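Local structure of DNA polymerase (5MDN) at residues A[56-61]-A[96-101]; A[130-135]-A[151-156]; A[405-410]-A[599-604]. The protein probably extends DNA by template-directed addition of deoxynucleotides, releasing diphosphate, as a family B DNA polymerase. All coordinates share one frame; numbering follows the deposited sequence.

Contact 1. Residues A[56-61]-A[96-101]; sequences SYLSRV and REAALG
Tyr57 and Leu58 of helix 51-58, with Val61 in the loop that follows, pack against Ala98 and Ala99 of helix 92-100 and Gly101 beyond them. The two helices belong to a beta-alpha-beta-beta-alpha-beta unit. Its four antiparallel strands run in the order 105-109, 41-46, 77-86, 64-74, which matches a ferredoxin-like fold. The contact thus joins the two helices of that unit.

The first kind of interaction is apolar packing. Leu58 does most of it through one methyl, CD2. This methyl lies 4.0 Å from Ala98 CB and 4.1 Å from Ala99 CB, so it touches two successive alanines. It also rests on the helix backbone, with CD2 3.6 Å from Ala99 N. Leu58 turns CG away from its carbonyl carbon (chi1 -77°), and this brings the branch end nearer to helix 92-100 than its CB direction alone would. Val61, in the loop beyond the helix, adds a second methyl. Its CG1 meets Ala98 CB at 3.8 Å. The Ala98 methyl thus touches both Leu58 and Val61. Val61 also touches Lys94 and Leu95, one turn earlier on helix 92-100. Ala99 also packs on Val108 of strand 105-109.

The second kind is the approach of a ring to backbone oxygens. No hydrogen bond crosses between the segments. Tyr57 swings its ring toward helix 92-100, with CG opposite the backbone N (chi1 175°). The ring also touches Ala102, just past the helix. Its CE2 is 4.0 Å from Gly101 O, which approaches obliquely. The OH lies 4.0 Å from Gly101 CA. Ala98 O meets the ring at its edge, in the ring plane, 3.3 Å from Tyr57 CE2.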
ATOM      1  N   SER A  56       9.711  42.846  -3.492  1.00 71.87           N
ATOM      2  CA  SER A  56      11.066  43.304  -3.784  1.00 76.39           C
ATOM      3  C   SER A  56      12.095  42.587  -2.920  1.00 78.22           C
ATOM      4  O   SER A  56      13.210  42.305  -3.376  1.00 78.94           O
ATOM      5  CB  SER A  56      11.168  44.813  -3.586  1.00 78.78           C
ATOM      6  OG  SER A  56      12.471  45.270  -3.905  1.00 78.94           O
ATOM      7  N   TYR A  57      11.748  42.293  -1.664  1.00 76.90           N
ATOM      8  CA  TYR A  57      12.656  41.542  -0.804  1.00 80.40           C
ATOM      9  C   TYR A  57      12.881  40.138  -1.348  1.00 79.58           C
ATOM     10  O   TYR A  57      14.014  39.648  -1.388  1.00 82.25           O
ATOM     11  CB  TYR A  57      12.111  41.486   0.623  1.00 81.75           C
ATOM     12  CG  TYR A  57      12.933  40.615   1.550  1.00 85.03           C
ATOM     13  CD1 TYR A  57      14.054  41.119   2.195  1.00 88.75           C
ATOM     14  CD2 TYR A  57      12.584  39.290   1.783  1.00 90.01           C
ATOM     15  CE1 TYR A  57      14.809  40.327   3.042  1.00 90.98           C
ATOM     16  CE2 TYR A  57      13.331  38.491   2.627  1.00 91.26           C
ATOM     17  CZ  TYR A  57      14.443  39.014   3.254  1.00 90.07           C
ATOM     18  OH  TYR A  57      15.190  38.221   4.096  1.00 83.29           O
ATOM     19  N   LEU A  58      11.805  39.464  -1.758  1.00 78.16           N
ATOM     20  CA  LEU A  58      11.928  38.115  -2.293  1.00 73.96           C
ATOM     21  C   LEU A  58      12.562  38.086  -3.678  1.00 74.62           C
ATOM     22  O   LEU A  58      13.117  37.055  -4.069  1.00 75.65           O
ATOM     23  CB  LEU A  58      10.554  37.446  -2.328  1.00 70.12           C
ATOM     24  CG  LEU A  58      10.066  36.960  -0.964  1.00 67.81           C
ATOM     25  CD1 LEU A  58       8.713  36.287  -1.077  1.00 67.93           C
ATOM     26  CD2 LEU A  58      11.085  36.024  -0.332  1.00 68.72           C
ATOM     27  N   SER A  59      12.489  39.186  -4.430  1.00 75.14           N
ATOM     28  CA  SER A  59      13.032  39.215  -5.784  1.00 70.20           C
ATOM     29  C   SER A  59      14.552  39.101  -5.831  1.00 70.54           C
ATOM     30  O   SER A  59      15.100  38.848  -6.909  1.00 67.19           O
ATOM     31  CB  SER A  59      12.591  40.495  -6.493  1.00 68.72           C
ATOM     32  OG  SER A  59      11.216  40.441  -6.835  1.00 66.65           O
ATOM     33  N   ARG A  60      15.247  39.279  -4.705  1.00 73.58           N
ATOM     34  CA  ARG A  60      16.700  39.163  -4.708  1.00 75.39           C
ATOM     35  C   ARG A  60      17.185  37.718  -4.692  1.00 72.26           C
ATOM     36  O   ARG A  60      18.350  37.472  -5.020  1.00 75.30           O
ATOM     37  CB  ARG A  60      17.302  39.899  -3.509  1.00 82.16           C
ATOM     38  CG  ARG A  60      16.943  39.295  -2.161  1.00 88.53           C
ATOM     39  CD  ARG A  60      18.083  39.415  -1.168  1.00 90.97           C
ATOM     40  NE  ARG A  60      18.902  38.207  -1.139  1.00 92.46           N
ATOM     41  CZ  ARG A  60      20.017  38.041  -1.842  1.00 92.76           C
ATOM     42  NH1 ARG A  60      20.456  39.013  -2.631  1.00 94.56           N
ATOM     43  NH2 ARG A  60      20.699  36.908  -1.750  1.00 92.16           N
ATOM     44  N   VAL A  61      16.334  36.766  -4.310  1.00 73.01           N
ATOM     45  CA  VAL A  61      16.764  35.378  -4.174  1.00 70.23           C
ATOM     46  C   VAL A  61      16.291  34.554  -5.367  1.00 66.89           C
ATOM     47  O   VAL A  61      16.924  33.556  -5.731  1.00 64.41           O
ATOM     48  CB  VAL A  61      16.271  34.777  -2.841  1.00 70.57           C
ATOM     49  CG1 VAL A  61      14.761  34.598  -2.844  1.00 71.63           C
ATOM     50  CG2 VAL A  61      16.981  33.463  -2.546  1.00 71.96           C
ATOM     51  N   ARG A  96      10.702  30.072  -0.099  1.00 69.40           N
ATOM     52  CA  ARG A  96      10.177  29.671   1.204  1.00 75.50           C
ATOM     53  C   ARG A  96      11.121  30.072   2.333  1.00 76.01           C
ATOM     54  O   ARG A  96      10.714  30.735   3.295  1.00 75.38           O
ATOM     55  CB  ARG A  96       9.926  28.163   1.229  1.00 82.34           C
ATOM     56  CG  ARG A  96       9.835  27.582   2.632  1.00 88.53           C
ATOM     57  CD  ARG A  96       9.425  26.120   2.612  1.00 94.05           C
ATOM     58  NE  ARG A  96       9.559  25.503   3.928  1.00100.09           N
ATOM     59  CZ  ARG A  96       8.797  24.507   4.368  1.00102.40           C
ATOM     60  NH1 ARG A  96       7.831  24.021   3.601  1.00100.13           N
ATOM     61  NH2 ARG A  96       8.993  24.005   5.579  1.00105.02           N
ATOM     62  N   GLU A  97      12.387  29.665   2.236  1.00 78.29           N
ATOM     63  CA  GLU A  97      13.345  29.961   3.295  1.00 80.74           C
ATOM     64  C   GLU A  97      13.617  31.458   3.395  1.00 80.66           C
ATOM     65  O   GLU A  97      13.684  32.011   4.500  1.00 85.19           O
ATOM     66  CB  GLU A  97      14.639  29.192   3.047  1.00 82.71           C
ATOM     67  CG  GLU A  97      14.480  27.681   3.129  1.00 84.31           C
ATOM     68  CD  GLU A  97      15.626  26.937   2.472  1.00 85.90           C
ATOM     69  OE1 GLU A  97      16.464  27.595   1.818  1.00 87.02           O
ATOM     70  OE2 GLU A  97      15.691  25.696   2.613  1.00 88.51           O
ATOM     71  N   ALA A  98      13.786  32.126   2.252  1.00 75.30           N
ATOM     72  CA  ALA A  98      14.030  33.565   2.260  1.00 76.72           C
ATOM     73  C   ALA A  98      12.843  34.331   2.830  1.00 82.00           C
ATOM     74  O   ALA A  98      13.024  35.350   3.507  1.00 95.67           O
ATOM     75  CB  ALA A  98      14.349  34.051   0.847  1.00 75.69           C
ATOM     76  N   ALA A  99      11.618  33.873   2.542  1.00 86.02           N
ATOM     77  CA  ALA A  99      10.422  34.582   2.991  1.00 81.12           C
ATOM     78  C   ALA A  99      10.422  34.799   4.498  1.00 84.53           C
ATOM     79  O   ALA A  99      10.008  35.861   4.977  1.00 90.64           O
ATOM     80  CB  ALA A  99       9.164  33.821   2.570  1.00 80.12           C
ATOM     81  N   LEU A 100      10.690  33.703   5.167  1.00 81.39           N
ATOM     82  CA  LEU A 100      10.666  33.667   6.586  1.00 86.82           C
ATOM     83  C   LEU A 100      11.171  34.946   7.141  1.00 95.77           C
ATOM     84  O   LEU A 100      10.591  35.482   8.061  1.00104.07           O
ATOM     85  CB  LEU A 100      11.499  32.510   7.094  1.00 84.10           C
ATOM     86  CG  LEU A 100      10.744  31.205   6.988  1.00 82.65           C
ATOM     87  CD1 LEU A 100      11.420  30.123   7.759  1.00 80.87           C
ATOM     88  CD2 LEU A 100       9.356  31.371   7.517  1.00 82.88           C
ATOM     89  N   GLY A 101      12.248  35.450   6.560  1.00 92.04           N
ATOM     90  CA  GLY A 101      12.887  36.669   7.010  1.00 94.44           C
ATOM     91  C   GLY A 101      12.117  37.925   6.722  1.00102.58           C
ATOM     92  O   GLY A 101      11.182  37.922   5.921  1.00 93.08           O
TER

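Contact 2. Residues A[130-135]-A[151-156]; sequences WNVVEA and EWAGVE
Trp152 and Val133 form a non-hydrogen-bonded pair in the antiparallel hairpin of strands 131-141 and 144-155, their side chains side by side on one face. The Trp152 CB leaves the sheet on the face shared with Asn131 and Val133. With chi1 at -68°, CG lies beside the backbone N and the indole comes nearer to strand 131-141. CG is 4.0 Å from Val133 CG1. Further out, CD2 and CE3 lie under the same methyl, CE3 at 3.4 Å from Val133 CG1. This is a CH-pi contact over the six-membered ring, 17° off its normal. CZ3 meets Asn131 CB at 3.7 Å, in the ring plane at its edge. NE1 is hydrogen-bonded to Tyr119 OH. With an alanine in place of Trp152, the Val133 methyl would probably lose its aromatic cover and Tyr119 OH this partner.

A beta bulge shifts the register between Asn131 and Val133. There Val132 N bonds to Gly154 O (3.0 Å), and Ala153 N to Val132 O (2.8 Å). The hairpin forms one edge of a five-stranded mixed sheet. Strand 30-35 lies beside strand 144-155, and its Leu33 touches both Trp152 and Val133. Helix 115-123 supplies Tyr119.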
ATOM      1  N   TRP A 130     -14.724  11.342 -14.971  1.00 73.49           N
ATOM      2  CA  TRP A 130     -15.028  12.194 -16.114  1.00 71.99           C
ATOM      3  C   TRP A 130     -15.123  13.651 -15.676  1.00 73.04           C
ATOM      4  O   TRP A 130     -16.005  14.014 -14.889  1.00 71.38           O
ATOM      5  CB  TRP A 130     -16.326  11.752 -16.779  1.00 68.85           C
ATOM      6  CG  TRP A 130     -16.263  10.413 -17.438  1.00 66.55           C
ATOM      7  CD1 TRP A 130     -16.760   9.237 -16.958  1.00 66.44           C
ATOM      8  CD2 TRP A 130     -15.688  10.114 -18.715  1.00 64.33           C
ATOM      9  NE1 TRP A 130     -16.522   8.222 -17.852  1.00 66.52           N
ATOM     10  CE2 TRP A 130     -15.865   8.735 -18.940  1.00 65.03           C
ATOM     11  CE3 TRP A 130     -15.037  10.879 -19.687  1.00 64.69           C
ATOM     12  CZ2 TRP A 130     -15.414   8.105 -20.098  1.00 64.13           C
ATOM     13  CZ3 TRP A 130     -14.590  10.253 -20.834  1.00 63.14           C
ATOM     14  CH2 TRP A 130     -14.780   8.879 -21.030  1.00 63.97           C
ATOM     15  N   ASN A 131     -14.221  14.481 -16.184  1.00 68.08           N
ATOM     16  CA  ASN A 131     -14.249  15.916 -15.951  1.00 67.34           C
ATOM     17  C   ASN A 131     -14.849  16.630 -17.156  1.00 68.04           C
ATOM     18  O   ASN A 131     -14.858  16.110 -18.272  1.00 68.96           O
ATOM     19  CB  ASN A 131     -12.841  16.452 -15.673  1.00 65.04           C
ATOM     20  CG  ASN A 131     -12.277  15.964 -14.353  1.00 62.49           C
ATOM     21  OD1 ASN A 131     -12.153  16.729 -13.396  1.00 60.38           O
ATOM     22  ND2 ASN A 131     -11.923  14.686 -14.298  1.00 59.84           N
ATOM     23  N   VAL A 132     -15.350  17.839 -16.918  1.00 68.07           N
ATOM     24  CA  VAL A 132     -15.913  18.683 -17.966  1.00 69.68           C
ATOM     25  C   VAL A 132     -14.943  19.825 -18.221  1.00 68.01           C
ATOM     26  O   VAL A 132     -14.533  20.522 -17.284  1.00 64.41           O
ATOM     27  CB  VAL A 132     -17.306  19.212 -17.582  1.00 72.50           C
ATOM     28  CG1 VAL A 132     -17.913  19.994 -18.735  1.00 72.45           C
ATOM     29  CG2 VAL A 132     -18.215  18.065 -17.172  1.00 73.41           C
ATOM     30  N   VAL A 133     -14.578  20.020 -19.486  1.00 67.53           N
ATOM     31  CA  VAL A 133     -13.535  20.968 -19.861  1.00 70.25           C
ATOM     32  C   VAL A 133     -13.961  21.709 -21.118  1.00 72.06           C
ATOM     33  O   VAL A 133     -14.436  21.094 -22.079  1.00 71.93           O
ATOM     34  CB  VAL A 133     -12.176  20.279 -20.103  1.00 72.25           C
ATOM     35  CG1 VAL A 133     -11.159  20.725 -19.072  1.00 72.46           C
ATOM     36  CG2 VAL A 133     -12.327  18.760 -20.104  1.00 72.04           C
ATOM     37  N   GLU A 134     -13.793  23.027 -21.105  1.00 71.15           N
ATOM     38  CA  GLU A 134     -13.760  23.820 -22.324  1.00 74.91           C
ATOM     39  C   GLU A 134     -12.301  23.931 -22.742  1.00 72.17           C
ATOM     40  O   GLU A 134     -11.485  24.500 -22.009  1.00 69.89           O
ATOM     41  CB  GLU A 134     -14.379  25.199 -22.097  1.00 77.57           C
ATOM     42  CG  GLU A 134     -14.646  25.985 -23.370  1.00 78.72           C
ATOM     43  CD  GLU A 134     -15.029  27.425 -23.092  1.00 78.41           C
ATOM     44  OE1 GLU A 134     -15.589  27.692 -22.007  1.00 80.39           O
ATOM     45  OE2 GLU A 134     -14.774  28.290 -23.957  1.00 74.18           O
ATOM     46  N   ALA A 135     -11.969  23.387 -23.909  1.00 72.04           N
ATOM     47  CA  ALA A 135     -10.572  23.290 -24.309  1.00 76.17           C
ATOM     48  C   ALA A 135     -10.445  23.415 -25.818  1.00 78.43           C
ATOM     49  O   ALA A 135     -11.083  22.669 -26.566  1.00 81.53           O
ATOM     50  CB  ALA A 135      -9.959  21.968 -23.833  1.00 75.56           C
ATOM     51  N   GLU A 151     -11.069  26.420 -19.354  1.00 68.26           N
ATOM     52  CA  GLU A 151     -11.568  26.422 -17.987  1.00 71.05           C
ATOM     53  C   GLU A 151     -12.067  25.027 -17.642  1.00 67.35           C
ATOM     54  O   GLU A 151     -12.739  24.383 -18.452  1.00 67.37           O
ATOM     55  CB  GLU A 151     -12.685  27.456 -17.807  1.00 75.76           C
ATOM     56  CG  GLU A 151     -13.137  27.632 -16.372  1.00 81.39           C
ATOM     57  CD  GLU A 151     -14.238  28.660 -16.233  1.00 87.62           C
ATOM     58  OE1 GLU A 151     -15.027  28.819 -17.187  1.00 90.18           O
ATOM     59  OE2 GLU A 151     -14.307  29.317 -15.174  1.00 91.74           O
ATOM     60  N   TRP A 152     -11.734  24.569 -16.437  1.00 65.33           N
ATOM     61  CA  TRP A 152     -12.265  23.321 -15.910  1.00 65.31           C
ATOM     62  C   TRP A 152     -13.609  23.566 -15.237  1.00 67.20           C
ATOM     63  O   TRP A 152     -13.744  24.474 -14.409  1.00 67.30           O
ATOM     64  CB  TRP A 152     -11.290  22.694 -14.913  1.00 62.76           C
ATOM     65  CG  TRP A 152     -10.021  22.197 -15.522  1.00 59.42           C
ATOM     66  CD1 TRP A 152      -8.898  22.924 -15.786  1.00 59.34           C
ATOM     67  CD2 TRP A 152      -9.733  20.853 -15.926  1.00 56.98           C
ATOM     68  NE1 TRP A 152      -7.931  22.119 -16.339  1.00 58.46           N
ATOM     69  CE2 TRP A 152      -8.419  20.842 -16.436  1.00 57.21           C
ATOM     70  CE3 TRP A 152     -10.460  19.659 -15.908  1.00 57.35           C
ATOM     71  CZ2 TRP A 152      -7.817  19.684 -16.925  1.00 56.93           C
ATOM     72  CZ3 TRP A 152      -9.862  18.510 -16.397  1.00 57.43           C
ATOM     73  CH2 TRP A 152      -8.553  18.531 -16.897  1.00 56.89           C
ATOM     74  N   ALA A 153     -14.601  22.755 -15.593  1.00 68.79           N
ATOM     75  CA  ALA A 153     -15.852  22.722 -14.849  1.00 67.86           C
ATOM     76  C   ALA A 153     -15.758  21.684 -13.739  1.00 70.65           C
ATOM     77  O   ALA A 153     -14.689  21.492 -13.150  1.00 77.14           O
ATOM     78  CB  ALA A 153     -17.029  22.421 -15.777  1.00 65.93           C
ATOM     79  N   GLY A 154     -16.862  21.014 -13.444  1.00 72.56           N
ATOM     80  CA  GLY A 154     -16.893  19.975 -12.434  1.00 72.93           C
ATOM     81  C   GLY A 154     -16.624  18.599 -13.004  1.00 72.20           C
ATOM     82  O   GLY A 154     -15.932  18.439 -14.014  1.00 69.47           O
ATOM     83  N   VAL A 155     -17.179  17.589 -12.337  1.00 66.74           N
ATOM     84  CA  VAL A 155     -17.101  16.202 -12.772  1.00 70.80           C
ATOM     85  C   VAL A 155     -18.520  15.688 -12.984  1.00 74.00           C
ATOM     86  O   VAL A 155     -19.460  16.115 -12.305  1.00 78.64           O
ATOM     87  CB  VAL A 155     -16.320  15.344 -11.743  1.00 72.01           C
ATOM     88  CG1 VAL A 155     -16.236  16.066 -10.404  1.00 72.03           C
ATOM     89  CG2 VAL A 155     -16.938  13.960 -11.557  1.00 73.00           C
ATOM     90  N   GLU A 156     -18.676  14.766 -13.931  1.00 69.87           N
ATOM     91  CA  GLU A 156     -19.960  14.136 -14.193  1.00 76.78           C
ATOM     92  C   GLU A 156     -19.924  12.696 -13.703  1.00 79.04           C
ATOM     93  O   GLU A 156     -18.901  12.012 -13.824  1.00 80.45           O
ATOM     94  CB  GLU A 156     -20.310  14.141 -15.686  1.00 83.66           C
ATOM     95  CG  GLU A 156     -19.345  13.327 -16.531  1.00 91.12           C
ATOM     96  CD  GLU A 156     -19.700  13.279 -18.005  1.00 96.65           C
ATOM     97  OE1 GLU A 156     -20.373  14.210 -18.500  1.00 98.89           O
ATOM     98  OE2 GLU A 156     -19.307  12.291 -18.667  1.00 96.19           O
TER

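Contact 3. Residues A[405-410]-A[599-604]; sequences VLEPKP and TEAKKR
Pro408 and Pro410 lean their rings on the backbone of the loop 599-604. That loop closes the hairpin of strands 595-598 and 605-609. The touching parts run in nearly opposite directions, 172° apart. No hydrogen bond joins them, and the contact is van der Waals packing at the surface.

The Pro408 ring has a C-gamma endo pucker. Its CG approaches Lys602 O at 3.7 Å, and its CD lies 3.9 Å from Ala601 O. The Pro410 ring is puckered the other way, C-gamma exo. Its CB reaches Thr599 O at 3.6 Å, and its CG lies 3.8 Å from Glu600 C. The Ala601 methyl meets two oxygens. The Ala601 CB is 3.9 Å from Pro408 O and equally far from Glu407 OE1. In Glu407, CG lies opposite the carbonyl carbon (chi1 -69°), and chi2 of -169° keeps the chain extended, which brings OE1 to the Ala601 methyl. Beyond Lys602 the loop tightens into an inverse gamma turn centred on Lys603.

Both segments belong to the polymerase part, in the region of the palm. Segment 405-410 leads from strand 404-406 of a five-stranded antiparallel sheet to strand 411-413 of a four-stranded one. The hairpin carrying 599-604 lies in the second sheet. Pro408 and Lys603 both touch Tyr558 on strand 556-560, which neighbours strand 404-406.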
ATOM      1  N   VAL A 405      -9.111  -3.699  24.281  1.00 88.48           N
ATOM      2  CA  VAL A 405     -10.149  -3.450  25.274  1.00 88.46           C
ATOM      3  C   VAL A 405     -10.425  -4.693  26.115  1.00 88.99           C
ATOM      4  O   VAL A 405     -10.449  -4.627  27.344  1.00 92.77           O
ATOM      5  CB  VAL A 405     -11.443  -2.936  24.603  1.00 87.53           C
ATOM      6  CG1 VAL A 405     -12.560  -2.806  25.627  1.00 87.61           C
ATOM      7  CG2 VAL A 405     -11.191  -1.608  23.909  1.00 86.25           C
ATOM      8  N   LEU A 406     -10.637  -5.837  25.465  1.00 85.01           N
ATOM      9  CA  LEU A 406     -10.864  -7.111  26.144  1.00 82.43           C
ATOM     10  C   LEU A 406      -9.761  -8.072  25.721  1.00 80.46           C
ATOM     11  O   LEU A 406      -9.730  -8.517  24.568  1.00 82.28           O
ATOM     12  CB  LEU A 406     -12.251  -7.666  25.812  1.00 81.62           C
ATOM     13  CG  LEU A 406     -12.842  -8.808  26.652  1.00 83.73           C
ATOM     14  CD1 LEU A 406     -14.352  -8.845  26.484  1.00 83.77           C
ATOM     15  CD2 LEU A 406     -12.248 -10.164  26.284  1.00 82.41           C
ATOM     16  N   GLU A 407      -8.860  -8.389  26.645  1.00 80.66           N
ATOM     17  CA  GLU A 407      -7.776  -9.306  26.326  1.00 83.49           C
ATOM     18  C   GLU A 407      -8.313 -10.729  26.187  1.00 83.99           C
ATOM     19  O   GLU A 407      -9.121 -11.175  27.008  1.00 86.27           O
ATOM     20  CB  GLU A 407      -6.681  -9.258  27.391  1.00 87.06           C
ATOM     21  CG  GLU A 407      -5.891  -7.957  27.407  1.00 90.86           C
ATOM     22  CD  GLU A 407      -4.651  -8.039  28.274  1.00 93.31           C
ATOM     23  OE1 GLU A 407      -4.087  -9.148  28.399  1.00 91.15           O
ATOM     24  OE2 GLU A 407      -4.236  -6.997  28.823  1.00 94.62           O
ATOM     25  N   PRO A 408      -7.883 -11.463  25.165  1.00 79.79           N
ATOM     26  CA  PRO A 408      -8.361 -12.834  24.976  1.00 79.88           C
ATOM     27  C   PRO A 408      -7.573 -13.838  25.806  1.00 79.47           C
ATOM     28  O   PRO A 408      -6.480 -13.564  26.308  1.00 80.26           O
ATOM     29  CB  PRO A 408      -8.138 -13.071  23.480  1.00 80.86           C
ATOM     30  CG  PRO A 408      -6.926 -12.248  23.170  1.00 79.16           C
ATOM     31  CD  PRO A 408      -6.964 -11.045  24.092  1.00 80.03           C
ATOM     32  N   LYS A 409      -8.160 -15.026  25.944  1.00 82.36           N
ATOM     33  CA  LYS A 409      -7.461 -16.148  26.553  1.00 80.45           C
ATOM     34  C   LYS A 409      -6.788 -16.943  25.443  1.00 74.44           C
ATOM     35  O   LYS A 409      -7.481 -17.395  24.522  1.00 66.94           O
ATOM     36  CB  LYS A 409      -8.429 -17.061  27.296  1.00 83.73           C
ATOM     37  CG  LYS A 409      -9.540 -16.408  28.127  1.00 85.92           C
ATOM     38  CD  LYS A 409      -9.171 -15.147  28.888  1.00 87.08           C
ATOM     39  CE  LYS A 409     -10.458 -14.468  29.353  1.00 86.03           C
ATOM     40  NZ  LYS A 409     -10.240 -13.143  29.990  1.00 85.78           N
ATOM     41  N   PRO A 410      -5.466 -17.116  25.462  1.00 77.05           N
ATOM     42  CA  PRO A 410      -4.827 -17.922  24.411  1.00 75.00           C
ATOM     43  C   PRO A 410      -5.391 -19.335  24.393  1.00 73.73           C
ATOM     44  O   PRO A 410      -5.460 -20.009  25.424  1.00 73.91           O
ATOM     45  CB  PRO A 410      -3.345 -17.904  24.802  1.00 73.57           C
ATOM     46  CG  PRO A 410      -3.183 -16.670  25.624  1.00 74.39           C
ATOM     47  CD  PRO A 410      -4.482 -16.489  26.361  1.00 76.35           C
ATOM     48  N   THR A 599      -2.576 -17.407  20.001  1.00 76.56           N
ATOM     49  CA  THR A 599      -1.333 -17.885  20.595  1.00 83.84           C
ATOM     50  C   THR A 599      -0.914 -17.055  21.801  1.00 89.38           C
ATOM     51  O   THR A 599      -0.353 -17.596  22.761  1.00 94.53           O
ATOM     52  CB  THR A 599      -0.211 -17.884  19.552  1.00 83.11           C
ATOM     53  OG1 THR A 599       0.014 -16.547  19.087  1.00 81.86           O
ATOM     54  CG2 THR A 599      -0.581 -18.772  18.372  1.00 80.09           C
ATOM     55  N   GLU A 600      -1.174 -15.751  21.772  1.00 86.56           N
ATOM     56  CA  GLU A 600      -0.818 -14.852  22.857  1.00 86.34           C
ATOM     57  C   GLU A 600      -2.027 -13.997  23.208  1.00 84.64           C
ATOM     58  O   GLU A 600      -3.065 -14.049  22.545  1.00 86.35           O
ATOM     59  CB  GLU A 600       0.377 -13.971  22.460  1.00 89.84           C
ATOM     60  CG  GLU A 600       1.605 -14.777  22.063  1.00 92.66           C
ATOM     61  CD  GLU A 600       2.668 -13.949  21.363  1.00 97.12           C
ATOM     62  OE1 GLU A 600       2.491 -12.717  21.225  1.00101.60           O
ATOM     63  OE2 GLU A 600       3.685 -14.546  20.944  1.00 98.00           O
ATOM     64  N   ALA A 601      -1.884 -13.193  24.259  1.00 83.69           N
ATOM     65  CA  ALA A 601      -2.977 -12.337  24.718  1.00 85.84           C
ATOM     66  C   ALA A 601      -3.018 -11.010  23.971  1.00 87.31           C
ATOM     67  O   ALA A 601      -3.222  -9.951  24.570  1.00 86.01           O
ATOM     68  CB  ALA A 601      -2.851 -12.111  26.220  1.00 85.08           C
ATOM     69  N   LYS A 602      -2.828 -11.047  22.653  1.00 86.02           N
ATOM     70  CA  LYS A 602      -2.906  -9.867  21.800  1.00 87.27           C
ATOM     71  C   LYS A 602      -3.735 -10.217  20.572  1.00 87.50           C
ATOM     72  O   LYS A 602      -4.434 -11.236  20.563  1.00 90.10           O
ATOM     73  CB  LYS A 602      -1.502  -9.382  21.416  1.00 87.65           C
ATOM     74  CG  LYS A 602      -0.390 -10.262  21.977  1.00 89.06           C
ATOM     75  CD  LYS A 602       0.993  -9.885  21.474  1.00 87.00           C
ATOM     76  CE  LYS A 602       1.720  -8.948  22.429  1.00 86.24           C
ATOM     77  NZ  LYS A 602       3.051  -8.545  21.875  1.00 86.52           N
ATOM     78  N   LYS A 603      -3.681  -9.381  19.537  1.00 84.38           N
ATOM     79  CA  LYS A 603      -4.287  -9.731  18.251  1.00 82.10           C
ATOM     80  C   LYS A 603      -3.277 -10.496  17.391  1.00 78.91           C
ATOM     81  O   LYS A 603      -2.873 -10.083  16.306  1.00 77.67           O
ATOM     82  CB  LYS A 603      -4.811  -8.488  17.540  1.00 81.43           C
ATOM     83  CG  LYS A 603      -5.670  -8.814  16.316  1.00 80.01           C
ATOM     84  CD  LYS A 603      -6.223  -7.582  15.623  1.00 81.74           C
ATOM     85  CE  LYS A 603      -6.957  -7.967  14.342  1.00 82.57           C
ATOM     86  NZ  LYS A 603      -8.213  -8.735  14.589  1.00 84.43           N
ATOM     87  N   ARG A 604      -2.866 -11.642  17.922  1.00 75.79           N
ATOM     88  CA  ARG A 604      -1.988 -12.582  17.232  1.00 74.43           C
ATOM     89  C   ARG A 604      -2.759 -13.892  17.123  1.00 64.79           C
ATOM     90  O   ARG A 604      -2.900 -14.617  18.113  1.00 66.41           O
ATOM     91  CB  ARG A 604      -0.672 -12.760  17.982  1.00 80.85           C
ATOM     92  CG  ARG A 604       0.235 -13.805  17.369  1.00 89.22           C
ATOM     93  CD  ARG A 604       0.595 -13.398  15.960  1.00 95.67           C
ATOM     94  NE  ARG A 604       1.558 -14.288  15.317  1.00 98.40           N
ATOM     95  CZ  ARG A 604       1.221 -15.291  14.511  1.00 96.99           C
ATOM     96  NH1 ARG A 604      -0.056 -15.536  14.243  1.00 94.44           N
ATOM     97  NH2 ARG A 604       2.162 -16.050  13.967  1.00 96.94           N
TER

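The three contacts follow one another along the chain, each closing before the next opens. Contacts 1 and 2 lie in the N-terminal half. Their centres are 36 Å apart, and they share no sheet: contact 1 pairs helices of a ferredoxin-like unit, while contact 2 joins the outermost strand, 131-141, to its neighbour 144-155 in a five-stranded mixed sheet. Contact 3 is 56 Å from contact 1 and 52 Å from contact 2, centre to centre. It lies across the chain's centre from contact 2, in the polymerase part of the chain. None touches another. They therefore record local packing in separate modules of one large enzyme: helix on helix, strand on strand, and loop on loop.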